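Local coordinates for GDP-L-fucose synthase (PDB 7M13), which is an NADPH-binding GDP-D-glycero-L-gluco-heptose synthase of capsular polysaccharide biosynthesis, related to the GDP-L-fucose synthases, at residues P186-K191 with E289-V294. Residues are numbered along the deposited sequence; the frame is centred on the assembly and turned at random.
Sequences PALLRK and EVALMV
Leu188 drives one methyl group into the surface of helix 287-298, and the packing is densest here: its CD2 lies 3.6 Å from Val290 CG1, 3.9 Å from the backbone CA of Ala291 and 4.0 Å from Val294 CG2. Three neighbours around a single carbon identify Leu188 as the residue that enters the gap between Val290, Ala291 and Val294. Its chi1 of -168° holds CG opposite the backbone N, sending the branch out across the interface. Val294 returns the insertion from the other helix. Its CG1 settles against backbone, 3.7 Å from Leu189 CA and 3.8 Å from Leu188 O, while its CG2 faces the side chain of Leu188. The axes of the two segments approach to 9.8 Å and cross at -48°, consistent with the value of about -50° expected when i to i+4 ridges on both helices, here Val290-Val294 on one, pack into each other's grooves. Both helices belong to the smaller, substrate-binding domain of the extended short-chain dehydrogenase/reductase fold, beyond the Rossmann domain that carries NADPH. Strand 231-235 closes one border of the contact, Ile234 touching both Leu188 and Ala291. The side-chain contact of Leu189 is longer, CD1 lying 4.1 Å from Val294 CG1; that side chain also meets Met342 and Tyr343 of helix 335-347. No hydrogen bond joins the two segments, and all five touching residues are buried. Polar groups sit on other faces: Arg190, pointing away, forms a salt bridge with Asp209, and Lys191, a predicted substrate-binding residue, gives its NZ to the carbonyls of Phe225 and Glu233. On helix 287-298 the solvent side carries Glu289 and Leu292, both exposed, with Glu289 OE2 hydrogen-bonded to Ser286 N.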
loop_
_atom_site.group_PDB
_atom_site.type_symbol
_atom_site.label_atom_id
_atom_site.label_comp_id
_atom_site.label_asym_id
_atom_site.label_seq_id
_atom_site.Cartn_x
_atom_site.Cartn_y
_atom_site.Cartn_z
ATOM N N PRO B 186 14.331 21.921 14.056
ATOM C CA PRO B 186 13.632 23.118 14.524
ATOM C C PRO B 186 13.430 23.145 16.042
ATOM O O PRO B 186 13.614 24.210 16.610
ATOM C CB PRO B 186 12.290 23.081 13.769
ATOM C CG PRO B 186 12.658 22.358 12.478
ATOM C CD PRO B 186 13.623 21.279 12.930
ATOM N N ALA B 187 13.109 22.003 16.653
ATOM C CA ALA B 187 12.862 21.884 18.113
ATOM C C ALA B 187 14.175 22.053 18.873
ATOM O O ALA B 187 14.168 22.733 19.913
ATOM C CB ALA B 187 12.240 20.559 18.463
ATOM N N LEU B 188 15.259 21.448 18.380
ATOM C CA LEU B 188 16.602 21.601 18.986
ATOM C C LEU B 188 16.966 23.092 19.002
ATOM O O LEU B 188 17.394 23.585 20.065
ATOM C CB LEU B 188 17.609 20.766 18.186
ATOM C CG LEU B 188 18.976 20.577 18.841
ATOM C CD1 LEU B 188 18.846 20.016 20.247
ATOM C CD2 LEU B 188 19.831 19.660 17.986
ATOM N N LEU B 189 16.807 23.795 17.879
ATOM C CA LEU B 189 17.111 25.245 17.798
ATOM C C LEU B 189 16.297 25.942 18.890
ATOM O O LEU B 189 16.889 26.769 19.629
ATOM C CB LEU B 189 16.769 25.793 16.411
ATOM C CG LEU B 189 17.077 27.273 16.209
ATOM C CD1 LEU B 189 18.555 27.559 16.443
ATOM C CD2 LEU B 189 16.664 27.728 14.819
ATOM N N ARG B 190 15.013 25.589 19.030
ATOM C CA ARG B 190 14.119 26.276 19.998
ATOM C C ARG B 190 14.549 25.942 21.424
ATOM O O ARG B 190 14.480 26.849 22.271
ATOM C CB ARG B 190 12.643 25.922 19.807
ATOM C CG ARG B 190 11.718 26.868 20.566
ATOM C CD ARG B 190 10.269 26.768 20.141
ATOM N NE ARG B 190 9.388 27.546 21.002
ATOM C CZ ARG B 190 8.061 27.518 20.943
ATOM N NH1 ARG B 190 7.348 28.262 21.770
ATOM N NH2 ARG B 190 7.450 26.757 20.052
ATOM N N LYS B 191 14.974 24.707 21.683
ATOM C CA LYS B 191 15.414 24.272 23.038
ATOM C C LYS B 191 16.604 25.125 23.489
ATOM O O LYS B 191 16.605 25.593 24.652
ATOM C CB LYS B 191 15.808 22.792 23.045
ATOM C CG LYS B 191 14.650 21.803 23.129
ATOM C CD LYS B 191 15.088 20.368 23.419
ATOM C CE LYS B 191 15.951 20.237 24.661
ATOM N NZ LYS B 191 16.068 18.832 25.129
ATOM N N GLU B 289 26.954 16.313 17.688
ATOM C CA GLU B 289 27.534 17.270 16.713
ATOM C C GLU B 289 26.487 18.329 16.358
ATOM O O GLU B 289 26.836 19.502 16.265
ATOM C CB GLU B 289 28.013 16.544 15.450
ATOM C CG GLU B 289 29.235 15.662 15.696
ATOM C CD GLU B 289 29.576 14.636 14.624
ATOM O OE1 GLU B 289 30.760 14.231 14.553
ATOM O OE2 GLU B 289 28.674 14.220 13.877
ATOM N N VAL B 290 25.239 17.921 16.126
ATOM C CA VAL B 290 24.151 18.868 15.765
ATOM C C VAL B 290 23.874 19.788 16.957
ATOM O O VAL B 290 23.769 21.004 16.731
ATOM C CB VAL B 290 22.875 18.124 15.335
ATOM C CG1 VAL B 290 21.744 19.101 15.035
ATOM C CG2 VAL B 290 23.157 17.246 14.141
ATOM N N ALA B 291 23.755 19.230 18.156
ATOM C CA ALA B 291 23.483 20.031 19.374
ATOM C C ALA B 291 24.603 21.056 19.574
ATOM O O ALA B 291 24.274 22.215 19.831
ATOM C CB ALA B 291 23.275 19.154 20.570
ATOM N N LEU B 292 25.875 20.686 19.392
ATOM C CA LEU B 292 26.978 21.670 19.553
ATOM C C LEU B 292 26.848 22.750 18.486
ATOM O O LEU B 292 27.085 23.922 18.791
ATOM C CB LEU B 292 28.337 20.971 19.466
ATOM C CG LEU B 292 28.668 20.020 20.609
ATOM C CD1 LEU B 292 29.987 19.305 20.332
ATOM C CD2 LEU B 292 28.707 20.765 21.936
ATOM N N MET B 293 26.501 22.383 17.251
ATOM C CA MET B 293 26.310 23.383 16.184
ATOM C C MET B 293 25.247 24.361 16.665
ATOM O O MET B 293 25.406 25.572 16.481
ATOM C CB MET B 293 25.793 22.767 14.885
ATOM C CG MET B 293 26.829 22.185 14.008
ATOM S SD MET B 293 25.986 21.612 12.485
ATOM C CE MET B 293 27.323 20.638 11.805
ATOM N N VAL B 294 24.141 23.825 17.162
ATOM C CA VAL B 294 22.985 24.686 17.524
ATOM C C VAL B 294 23.419 25.593 18.677
ATOM O O VAL B 294 23.145 26.805 18.593
ATOM C CB VAL B 294 21.745 23.861 17.886
ATOM C CG1 VAL B 294 20.675 24.755 18.487
ATOM C CG2 VAL B 294 21.219 23.115 16.664
#